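Local coordinates for filamentation induced by cAMP protein Fic (Desulfovibrio alaskensis, PDB 4RGL) that is a largely helical member of the Fic/DOC family, carrying a C-terminal domain of the helix-turn-helix kind, at residues A[46-54]-A[66-74]; A[53-64]-A[84-95]. One frame throughout, in Å; residues are numbered along the deposited sequence.

Contact 1: A[46-54]-A[66-74]; sequences RENRIRTIQ and LEQVTAVID
Ile50 pushes its side chain into a hollow on helix 66-74 bordered by Leu66, Val69, Thr70 and Ile73. This is knobs-into-holes packing between two helices of the mainly helical Fic protein. The short axes come within 9.5 Å and run at 118°, closer to antiparallel than to parallel. The two branches of Ile50 divide the work. CG2 lies anti to the backbone N (the CG1 torsion chi1 is -68°) and faces Leu66, Val69 and the hydroxyl of Thr70. The Ile50 and Ile73 side chains slide past each other in opposite directions, with Ile50 CG1 3.8 Å from Ile73 CD1. Ile73 CD1 also meets Ile53 CD1 tip to tip, at 3.8 Å. One turn further on, Gln54 lies across Val69 at about a right angle. The CG methylene of Gln54 is 3.6 Å from Val69 CG2, so its aliphatic part does the packing. Leu66 CD1 reaches in beside Gln54 CB, 3.8 Å away, and touches the CA and CG of Arg51. At the other end Arg46, bent at chi2 and chi3, brings NH1 to 3.9 Å from Ile73 CG2. Phe92 of helix 82-95 touches both Arg46 and Ile73. No hydrogen bond joins the two segments. The hydroxyl on the wall of the hollow is satisfied within its own helix: Thr70 OG1 donates to Leu66 O at 2.7 Å, from above the carbonyl plane.

Contact 2: A[53-64]-A[84-95]; sequences IQASLAIENNTL and EIQEVRNAFATY
Helix 53-59 and helix 84-95 run at 129° to each other, their short axes 10.4 Å apart at closest. The first helix ends in a Schellman motif with Asn61, at positive phi, as its C-prime residue. The loop 60-64 then passes over the start of segment 84-95. There Glu84 grips Thr63 with both carboxylate oxygens. Thr63 OG1 donates to the syn lone pair of Glu84 OE1 at 2.7 Å. Thr63 N reaches Glu84 OE2 at 2.9 Å in a nearly straight bond, from above the carboxylate plane. The Asn62 amide stacks on this carboxylate, their planes 15° apart. With CG anti to the backbone N (chi1 -172°), Asn62 sends ND2 to Glu87 OE1 at 3.1 Å. Its OD1 accepts from Leu64 N at 3.0 Å, closing an Asx turn. Gln54 NE2 holds Leu64 O. Below this polar layer, Val88 CG2 lies 3.7 Å from both Leu57 CD1 and Leu64 CD1. Further along, Ile53 CG2 rests on Ala91 CB at 3.8 Å. Ile53 CD1 meets the Phe92 backbone at CA and lies at the edge of the Phe92 ring. Ser56 OG and Glu60 bind Arg194 of helix 189-202, by a hydrogen bond and a salt bridge. Residues 56-61 fit the (S/T)xxxE(G/N) inhibitory motif of Fic proteins, and Arg194 fits the last arginine of the Fic signature, consistent with an autoinhibited arrangement.

How the contacts relate
Both contacts use helix 42-59. Ile53 packs in both; Gln54 packs in contact 1 and in contact 2 only ties the loop to its own helix. Helices 66-74 and 82-95 follow one another in the chain and pack against that helix and each other, forming a three-helix cluster. Tyr95 of contact 2 also touches Arg49 and Thr52 of segment 46-54. Contact 1 is only partly buried, and its grip across the helices is apolar. Contact 2 is more buried and adds a hydrogen-bonded layer. It also lies beside an unidentified molecule, probably from the crystallisation liquor, hydrogen-bonded to Ile59 O, Glu60 and Asn61. Contact 1 is plain packing nearer the N-terminus of the same helix.

Contact 1: A[46-54]-A[66-74]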
loop_
_atom_site.group_PDB
_atom_site.type_symbol
_atom_site.label_atom_id
_atom_site.label_comp_id
_atom_site.label_asym_id
_atom_site.label_seq_id
_atom_site.Cartn_x
_atom_site.Cartn_y
_atom_site.Cartn_z
ATOM N N ARG A 46 1.143 -3.675 6.001
ATOM C CA ARG A 46 1.784 -2.422 6.361
ATOM C C ARG A 46 2.861 -2.047 5.329
ATOM O O ARG A 46 2.910 -0.899 4.892
ATOM C CB ARG A 46 2.393 -2.507 7.775
ATOM C CG ARG A 46 3.013 -1.186 8.273
ATOM C CD ARG A 46 2.009 -0.021 8.269
ATOM N NE ARG A 46 0.824 -0.304 9.088
ATOM C CZ ARG A 46 0.755 -0.071 10.393
ATOM N NH1 ARG A 46 1.805 0.418 11.043
ATOM N NH2 ARG A 46 -0.351 -0.355 11.066
ATOM N N GLU A 47 3.701 -3.031 4.911
ATOM C CA GLU A 47 4.734 -2.798 3.894
ATOM C C GLU A 47 4.119 -2.195 2.645
ATOM O O GLU A 47 4.622 -1.198 2.130
ATOM C CB GLU A 47 5.468 -4.105 3.547
ATOM C CG GLU A 47 6.417 -4.594 4.630
ATOM C CD GLU A 47 7.153 -5.882 4.291
ATOM O OE1 GLU A 47 7.245 -6.221 3.086
ATOM O OE2 GLU A 47 7.676 -6.527 5.228
ATOM N N ASN A 48 2.985 -2.762 2.191
ATOM C CA ASN A 48 2.263 -2.265 1.024
ATOM C C ASN A 48 1.681 -0.891 1.289
ATOM O O ASN A 48 1.826 0.008 0.457
ATOM C CB ASN A 48 1.159 -3.233 0.631
ATOM C CG ASN A 48 1.668 -4.512 0.027
ATOM O OD1 ASN A 48 2.828 -4.612 -0.397
ATOM N ND2 ASN A 48 0.787 -5.483 -0.118
ATOM N N ARG A 49 1.033 -0.711 2.466
ATOM C CA ARG A 49 0.448 0.571 2.853
ATOM C C ARG A 49 1.529 1.672 2.882
ATOM O O ARG A 49 1.310 2.750 2.339
ATOM C CB ARG A 49 -0.251 0.453 4.222
ATOM C CG ARG A 49 -0.885 1.764 4.736
ATOM C CD ARG A 49 -1.879 2.385 3.743
ATOM N NE ARG A 49 -2.893 1.424 3.283
ATOM C CZ ARG A 49 -4.015 1.149 3.944
ATOM N NH1 ARG A 49 -4.238 1.684 5.136
ATOM N NH2 ARG A 49 -4.891 0.295 3.444
ATOM N N ILE A 50 2.727 1.362 3.445
ATOM C CA ILE A 50 3.841 2.311 3.495
ATOM C C ILE A 50 4.289 2.672 2.051
ATOM O O ILE A 50 4.499 3.852 1.754
ATOM C CB ILE A 50 5.021 1.748 4.344
ATOM C CG1 ILE A 50 4.620 1.654 5.846
ATOM C CG2 ILE A 50 6.282 2.600 4.166
ATOM C CD1 ILE A 50 5.711 1.026 6.788
ATOM N N ARG A 51 4.354 1.656 1.140
ATOM C CA ARG A 51 4.698 1.878 -0.274
ATOM C C ARG A 51 3.673 2.798 -0.948
ATOM O O ARG A 51 4.058 3.715 -1.675
ATOM C CB ARG A 51 4.789 0.545 -1.033
ATOM C CG ARG A 51 6.013 -0.286 -0.674
ATOM C CD ARG A 51 6.043 -1.587 -1.445
ATOM N NE ARG A 51 6.160 -1.359 -2.885
ATOM C CZ ARG A 51 5.910 -2.286 -3.803
ATOM N NH1 ARG A 51 5.479 -3.489 -3.442
ATOM N NH2 ARG A 51 6.041 -2.002 -5.092
ATOM N N THR A 52 2.361 2.557 -0.695
ATOM C CA THR A 52 1.275 3.396 -1.222
ATOM C C THR A 52 1.453 4.868 -0.763
ATOM O O THR A 52 1.415 5.785 -1.588
ATOM C CB THR A 52 -0.091 2.832 -0.765
ATOM O OG1 THR A 52 -0.342 1.610 -1.453
ATOM C CG2 THR A 52 -1.242 3.809 -1.003
ATOM N N ILE A 53 1.675 5.073 0.541
ATOM C CA ILE A 53 1.810 6.404 1.118
ATOM C C ILE A 53 3.058 7.101 0.561
ATOM O O ILE A 53 2.956 8.215 0.044
ATOM C CB ILE A 53 1.844 6.320 2.672
ATOM C CG1 ILE A 53 0.473 5.822 3.218
ATOM C CG2 ILE A 53 2.226 7.669 3.285
ATOM C CD1 ILE A 53 0.508 5.316 4.620
ATOM N N GLN A 54 4.226 6.429 0.626
ATOM C CA GLN A 54 5.479 7.010 0.160
ATOM C C GLN A 54 5.371 7.422 -1.315
ATOM O O GLN A 54 5.709 8.549 -1.654
ATOM C CB GLN A 54 6.644 6.026 0.364
ATOM C CG GLN A 54 8.030 6.625 0.068
ATOM C CD GLN A 54 8.315 6.738 -1.407
ATOM O OE1 GLN A 54 8.020 5.836 -2.192
ATOM N NE2 GLN A 54 8.950 7.817 -1.801
ATOM N N LEU A 66 11.526 5.718 0.949
ATOM C CA LEU A 66 10.712 4.632 1.504
ATOM C C LEU A 66 11.216 4.257 2.899
ATOM O O LEU A 66 10.419 4.142 3.829
ATOM C CB LEU A 66 10.733 3.399 0.571
ATOM C CG LEU A 66 9.773 2.258 0.945
ATOM C CD1 LEU A 66 8.327 2.706 0.854
ATOM C CD2 LEU A 66 9.987 1.068 0.068
ATOM N N GLU A 67 12.554 4.184 3.064
ATOM C CA GLU A 67 13.191 3.902 4.354
ATOM C C GLU A 67 12.775 4.956 5.413
ATOM O O GLU A 67 12.496 4.600 6.561
ATOM C CB GLU A 67 14.729 3.872 4.191
ATOM C CG GLU A 67 15.487 3.526 5.469
ATOM C CD GLU A 67 17.003 3.565 5.347
ATOM O OE1 GLU A 67 17.515 3.454 4.207
ATOM O OE2 GLU A 67 17.679 3.651 6.398
ATOM N N GLN A 68 12.698 6.245 5.005
ATOM C CA GLN A 68 12.303 7.335 5.907
ATOM C C GLN A 68 10.815 7.237 6.266
ATOM O O GLN A 68 10.469 7.243 7.447
ATOM C CB GLN A 68 12.609 8.706 5.280
ATOM C CG GLN A 68 14.098 9.019 5.193
ATOM C CD GLN A 68 14.349 10.374 4.578
ATOM O OE1 GLN A 68 14.162 10.585 3.372
ATOM N NE2 GLN A 68 14.818 11.316 5.389
ATOM N N VAL A 69 9.934 7.115 5.242
ATOM C CA VAL A 69 8.485 7.005 5.457
ATOM C C VAL A 69 8.180 5.799 6.383
ATOM O O VAL A 69 7.364 5.921 7.302
ATOM C CB VAL A 69 7.725 6.900 4.112
ATOM C CG1 VAL A 69 6.250 6.563 4.333
ATOM C CG2 VAL A 69 7.873 8.187 3.306
ATOM N N THR A 70 8.908 4.674 6.193
ATOM C CA THR A 70 8.779 3.499 7.059
ATOM C C THR A 70 9.101 3.878 8.508
ATOM O O THR A 70 8.309 3.595 9.407
ATOM C CB THR A 70 9.702 2.370 6.565
ATOM O OG1 THR A 70 9.374 2.053 5.216
ATOM C CG2 THR A 70 9.607 1.123 7.429
ATOM N N ALA A 71 10.240 4.575 8.721
ATOM C CA ALA A 71 10.683 4.980 10.049
ATOM C C ALA A 71 9.672 5.941 10.715
ATOM O O ALA A 71 9.440 5.839 11.920
ATOM C CB ALA A 71 12.048 5.634 9.964
ATOM N N VAL A 72 9.050 6.859 9.920
ATOM C CA VAL A 72 8.026 7.785 10.440
ATOM C C VAL A 72 6.854 6.991 10.987
ATOM O O VAL A 72 6.460 7.181 12.136
ATOM C CB VAL A 72 7.549 8.793 9.357
ATOM C CG1 VAL A 72 6.449 9.702 9.904
ATOM C CG2 VAL A 72 8.705 9.612 8.826
ATOM N N ILE A 73 6.311 6.076 10.166
ATOM C CA ILE A 73 5.143 5.279 10.517
ATOM C C ILE A 73 5.506 4.242 11.617
ATOM O O ILE A 73 4.667 3.935 12.459
ATOM C CB ILE A 73 4.555 4.599 9.244
ATOM C CG1 ILE A 73 4.071 5.680 8.229
ATOM C CG2 ILE A 73 3.413 3.623 9.607
ATOM C CD1 ILE A 73 3.625 5.139 6.848
ATOM N N ASP A 74 6.773 3.765 11.642
ATOM C CA ASP A 74 7.214 2.814 12.674
ATOM C C ASP A 74 7.345 3.496 14.031
ATOM O O ASP A 74 7.160 2.854 15.061
ATOM C CB ASP A 74 8.558 2.159 12.287
ATOM C CG ASP A 74 8.436 1.005 11.297
ATOM O OD1 ASP A 74 7.285 0.671 10.904
ATOM O OD2 ASP A 74 9.476 0.396 10.969
#

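Contact 2: A[53-64]-A[84-95]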
loop_
_atom_site.group_PDB
_atom_site.type_symbol
_atom_site.label_atom_id
_atom_site.label_comp_id
_atom_site.label_asym_id
_atom_site.label_seq_id
_atom_site.Cartn_x
_atom_site.Cartn_y
_atom_site.Cartn_z
ATOM N N ILE A 53 1.675 5.073 0.541
ATOM C CA ILE A 53 1.810 6.404 1.118
ATOM C C ILE A 53 3.058 7.101 0.561
ATOM O O ILE A 53 2.956 8.215 0.044
ATOM C CB ILE A 53 1.844 6.320 2.672
ATOM C CG1 ILE A 53 0.473 5.822 3.218
ATOM C CG2 ILE A 53 2.226 7.669 3.285
ATOM C CD1 ILE A 53 0.508 5.316 4.620
ATOM N N GLN A 54 4.226 6.429 0.626
ATOM C CA GLN A 54 5.479 7.010 0.160
ATOM C C GLN A 54 5.371 7.422 -1.315
ATOM O O GLN A 54 5.709 8.549 -1.654
ATOM C CB GLN A 54 6.644 6.026 0.364
ATOM C CG GLN A 54 8.030 6.625 0.068
ATOM C CD GLN A 54 8.315 6.738 -1.407
ATOM O OE1 GLN A 54 8.020 5.836 -2.192
ATOM N NE2 GLN A 54 8.950 7.817 -1.801
ATOM N N ALA A 55 4.864 6.522 -2.179
ATOM C CA ALA A 55 4.753 6.806 -3.613
ATOM C C ALA A 55 3.739 7.926 -3.885
ATOM O O ALA A 55 4.054 8.864 -4.615
ATOM C CB ALA A 55 4.360 5.551 -4.370
ATOM N N SER A 56 2.533 7.852 -3.262
ATOM C CA SER A 56 1.489 8.883 -3.447
ATOM C C SER A 56 2.022 10.273 -3.071
ATOM O O SER A 56 1.804 11.235 -3.811
ATOM C CB SER A 56 0.251 8.552 -2.615
ATOM O OG SER A 56 -0.786 9.498 -2.815
ATOM N N LEU A 57 2.796 10.359 -1.962
ATOM C CA LEU A 57 3.395 11.624 -1.522
ATOM C C LEU A 57 4.592 12.005 -2.407
ATOM O O LEU A 57 4.803 13.189 -2.670
ATOM C CB LEU A 57 3.834 11.538 -0.044
ATOM C CG LEU A 57 2.700 11.523 1.000
ATOM C CD1 LEU A 57 3.227 11.192 2.357
ATOM C CD2 LEU A 57 1.992 12.842 1.049
ATOM N N ALA A 58 5.357 10.998 -2.893
ATOM C CA ALA A 58 6.516 11.247 -3.769
ATOM C C ALA A 58 6.080 11.900 -5.076
ATOM O O ALA A 58 6.796 12.756 -5.603
ATOM C CB ALA A 58 7.250 9.945 -4.055
ATOM N N ILE A 59 4.880 11.518 -5.591
ATOM C CA ILE A 59 4.332 12.090 -6.827
ATOM C C ILE A 59 4.098 13.594 -6.644
ATOM O O ILE A 59 4.311 14.368 -7.578
ATOM C CB ILE A 59 3.023 11.361 -7.249
ATOM C CG1 ILE A 59 3.293 9.859 -7.536
ATOM C CG2 ILE A 59 2.380 12.052 -8.471
ATOM C CD1 ILE A 59 2.001 9.001 -7.787
ATOM N N GLU A 60 3.722 14.013 -5.420
ATOM C CA GLU A 60 3.474 15.421 -5.131
ATOM C C GLU A 60 4.747 16.086 -4.541
ATOM O O GLU A 60 4.653 17.023 -3.742
ATOM C CB GLU A 60 2.269 15.583 -4.189
ATOM C CG GLU A 60 0.981 14.962 -4.735
ATOM C CD GLU A 60 0.496 15.489 -6.082
ATOM O OE1 GLU A 60 0.888 16.618 -6.464
ATOM O OE2 GLU A 60 -0.337 14.802 -6.716
ATOM N N ASN A 61 5.932 15.605 -4.979
ATOM C CA ASN A 61 7.235 16.221 -4.713
ATOM C C ASN A 61 7.647 16.139 -3.210
ATOM O O ASN A 61 8.461 16.949 -2.759
ATOM C CB ASN A 61 7.247 17.685 -5.183
ATOM C CG ASN A 61 6.934 17.841 -6.658
ATOM O OD1 ASN A 61 7.317 17.008 -7.499
ATOM N ND2 ASN A 61 6.260 18.929 -7.008
ATOM N N ASN A 62 7.212 15.081 -2.497
ATOM C CA ASN A 62 7.711 14.824 -1.138
ATOM C C ASN A 62 9.040 14.070 -1.237
ATOM O O ASN A 62 9.113 13.035 -1.906
ATOM C CB ASN A 62 6.679 14.046 -0.308
ATOM C CG ASN A 62 7.030 13.917 1.155
ATOM O OD1 ASN A 62 8.081 13.388 1.524
ATOM N ND2 ASN A 62 6.091 14.265 2.017
ATOM N N THR A 63 10.107 14.642 -0.676
ATOM C CA THR A 63 11.471 14.147 -0.898
ATOM C C THR A 63 11.847 12.961 0.051
ATOM O O THR A 63 12.956 12.423 -0.064
ATOM C CB THR A 63 12.477 15.289 -0.731
ATOM O OG1 THR A 63 12.459 15.734 0.628
ATOM C CG2 THR A 63 12.199 16.462 -1.678
ATOM N N LEU A 64 10.937 12.559 0.966
ATOM C CA LEU A 64 11.230 11.455 1.889
ATOM C C LEU A 64 11.332 10.119 1.142
ATOM O O LEU A 64 10.566 9.869 0.200
ATOM C CB LEU A 64 10.169 11.363 2.988
ATOM C CG LEU A 64 10.179 12.502 4.013
ATOM C CD1 LEU A 64 8.946 12.468 4.861
ATOM C CD2 LEU A 64 11.419 12.448 4.880
ATOM N N GLU A 84 7.112 17.659 5.711
ATOM C CA GLU A 84 7.082 16.402 4.960
ATOM C C GLU A 84 6.771 15.224 5.877
ATOM O O GLU A 84 6.060 14.304 5.476
ATOM C CB GLU A 84 8.412 16.164 4.234
ATOM C CG GLU A 84 8.599 17.024 2.999
ATOM C CD GLU A 84 9.793 16.635 2.145
ATOM O OE1 GLU A 84 10.720 15.980 2.677
ATOM O OE2 GLU A 84 9.805 16.994 0.944
ATOM N N ILE A 85 7.310 15.247 7.109
ATOM C CA ILE A 85 7.081 14.181 8.084
ATOM C C ILE A 85 5.597 14.196 8.543
ATOM O O ILE A 85 4.992 13.132 8.693
ATOM C CB ILE A 85 8.065 14.314 9.291
ATOM C CG1 ILE A 85 9.547 14.262 8.804
ATOM C CG2 ILE A 85 7.797 13.231 10.336
ATOM C CD1 ILE A 85 10.601 14.591 9.893
ATOM N N GLN A 86 4.996 15.407 8.677
ATOM C CA GLN A 86 3.587 15.519 9.057
ATOM C C GLN A 86 2.672 15.102 7.922
ATOM O O GLN A 86 1.580 14.595 8.181
ATOM C CB GLN A 86 3.243 16.927 9.512
ATOM C CG GLN A 86 3.166 17.053 11.035
ATOM C CD GLN A 86 2.174 16.072 11.652
ATOM O OE1 GLN A 86 2.497 15.333 12.586
ATOM N NE2 GLN A 86 0.960 16.034 11.126
ATOM N N GLU A 87 3.110 15.288 6.658
ATOM C CA GLU A 87 2.349 14.796 5.514
ATOM C C GLU A 87 2.193 13.280 5.607
ATOM O O GLU A 87 1.095 12.761 5.412
ATOM C CB GLU A 87 3.025 15.187 4.182
ATOM C CG GLU A 87 2.900 16.661 3.833
ATOM C CD GLU A 87 3.364 17.025 2.432
ATOM O OE1 GLU A 87 3.642 16.099 1.636
ATOM O OE2 GLU A 87 3.375 18.235 2.108
ATOM N N VAL A 88 3.287 12.574 6.011
ATOM C CA VAL A 88 3.296 11.114 6.161
ATOM C C VAL A 88 2.370 10.689 7.315
ATOM O O VAL A 88 1.555 9.783 7.145
ATOM C CB VAL A 88 4.739 10.577 6.380
ATOM C CG1 VAL A 88 4.731 9.076 6.651
ATOM C CG2 VAL A 88 5.632 10.908 5.189
ATOM N N ARG A 89 2.509 11.332 8.490
ATOM C CA ARG A 89 1.680 11.012 9.650
ATOM C C ARG A 89 0.194 11.174 9.310
ATOM O O ARG A 89 -0.594 10.263 9.559
ATOM C CB ARG A 89 2.054 11.895 10.861
ATOM C CG ARG A 89 3.489 11.704 11.359
ATOM C CD ARG A 89 3.655 12.265 12.761
ATOM N NE ARG A 89 5.042 12.187 13.225
ATOM C CZ ARG A 89 5.894 13.210 13.193
ATOM N NH1 ARG A 89 5.503 14.394 12.731
ATOM N NH2 ARG A 89 7.138 13.060 13.632
ATOM N N ASN A 90 -0.177 12.316 8.680
ATOM C CA ASN A 90 -1.566 12.583 8.276
ATOM C C ASN A 90 -2.047 11.558 7.245
ATOM O O ASN A 90 -3.164 11.044 7.366
ATOM C CB ASN A 90 -1.708 14.006 7.708
ATOM C CG ASN A 90 -1.650 15.101 8.752
ATOM O OD1 ASN A 90 -1.384 14.861 9.935
ATOM N ND2 ASN A 90 -1.938 16.322 8.338
ATOM N N ALA A 91 -1.199 11.248 6.234
ATOM C CA ALA A 91 -1.544 10.265 5.202
ATOM C C ALA A 91 -1.812 8.889 5.823
ATOM O O ALA A 91 -2.869 8.298 5.573
ATOM C CB ALA A 91 -0.432 10.169 4.177
ATOM N N PHE A 92 -0.893 8.413 6.704
ATOM C CA PHE A 92 -1.071 7.130 7.388
ATOM C C PHE A 92 -2.370 7.124 8.196
ATOM O O PHE A 92 -3.112 6.146 8.159
ATOM C CB PHE A 92 0.131 6.817 8.303
ATOM C CG PHE A 92 -0.069 5.588 9.161
ATOM C CD1 PHE A 92 0.012 4.313 8.609
ATOM C CD2 PHE A 92 -0.375 5.705 10.515
ATOM C CE1 PHE A 92 -0.217 3.179 9.393
ATOM C CE2 PHE A 92 -0.595 4.572 11.298
ATOM C CZ PHE A 92 -0.504 3.317 10.737
ATOM N N ALA A 93 -2.659 8.226 8.889
ATOM C CA ALA A 93 -3.876 8.356 9.676
ATOM C C ALA A 93 -5.128 8.302 8.779
ATOM O O ALA A 93 -6.139 7.700 9.161
ATOM C CB ALA A 93 -3.850 9.656 10.456
ATOM N N THR A 94 -5.036 8.888 7.565
ATOM C CA THR A 94 -6.162 8.977 6.634
ATOM C C THR A 94 -6.493 7.592 6.039
ATOM O O THR A 94 -7.659 7.191 6.036
ATOM C CB THR A 94 -5.846 9.998 5.525
ATOM O OG1 THR A 94 -5.373 11.201 6.126
ATOM C CG2 THR A 94 -7.050 10.297 4.648
ATOM N N TYR A 95 -5.465 6.859 5.544
ATOM C CA TYR A 95 -5.677 5.538 4.925
ATOM C C TYR A 95 -6.191 4.509 5.948
ATOM O O TYR A 95 -6.949 3.612 5.580
ATOM C CB TYR A 95 -4.386 5.026 4.268
ATOM C CG TYR A 95 -4.140 5.599 2.888
ATOM C CD1 TYR A 95 -3.495 6.823 2.723
ATOM C CD2 TYR A 95 -4.504 4.895 1.742
ATOM C CE1 TYR A 95 -3.263 7.357 1.453
ATOM C CE2 TYR A 95 -4.260 5.408 0.465
ATOM C CZ TYR A 95 -3.651 6.647 0.325
ATOM O OH TYR A 95 -3.431 7.172 -0.923
#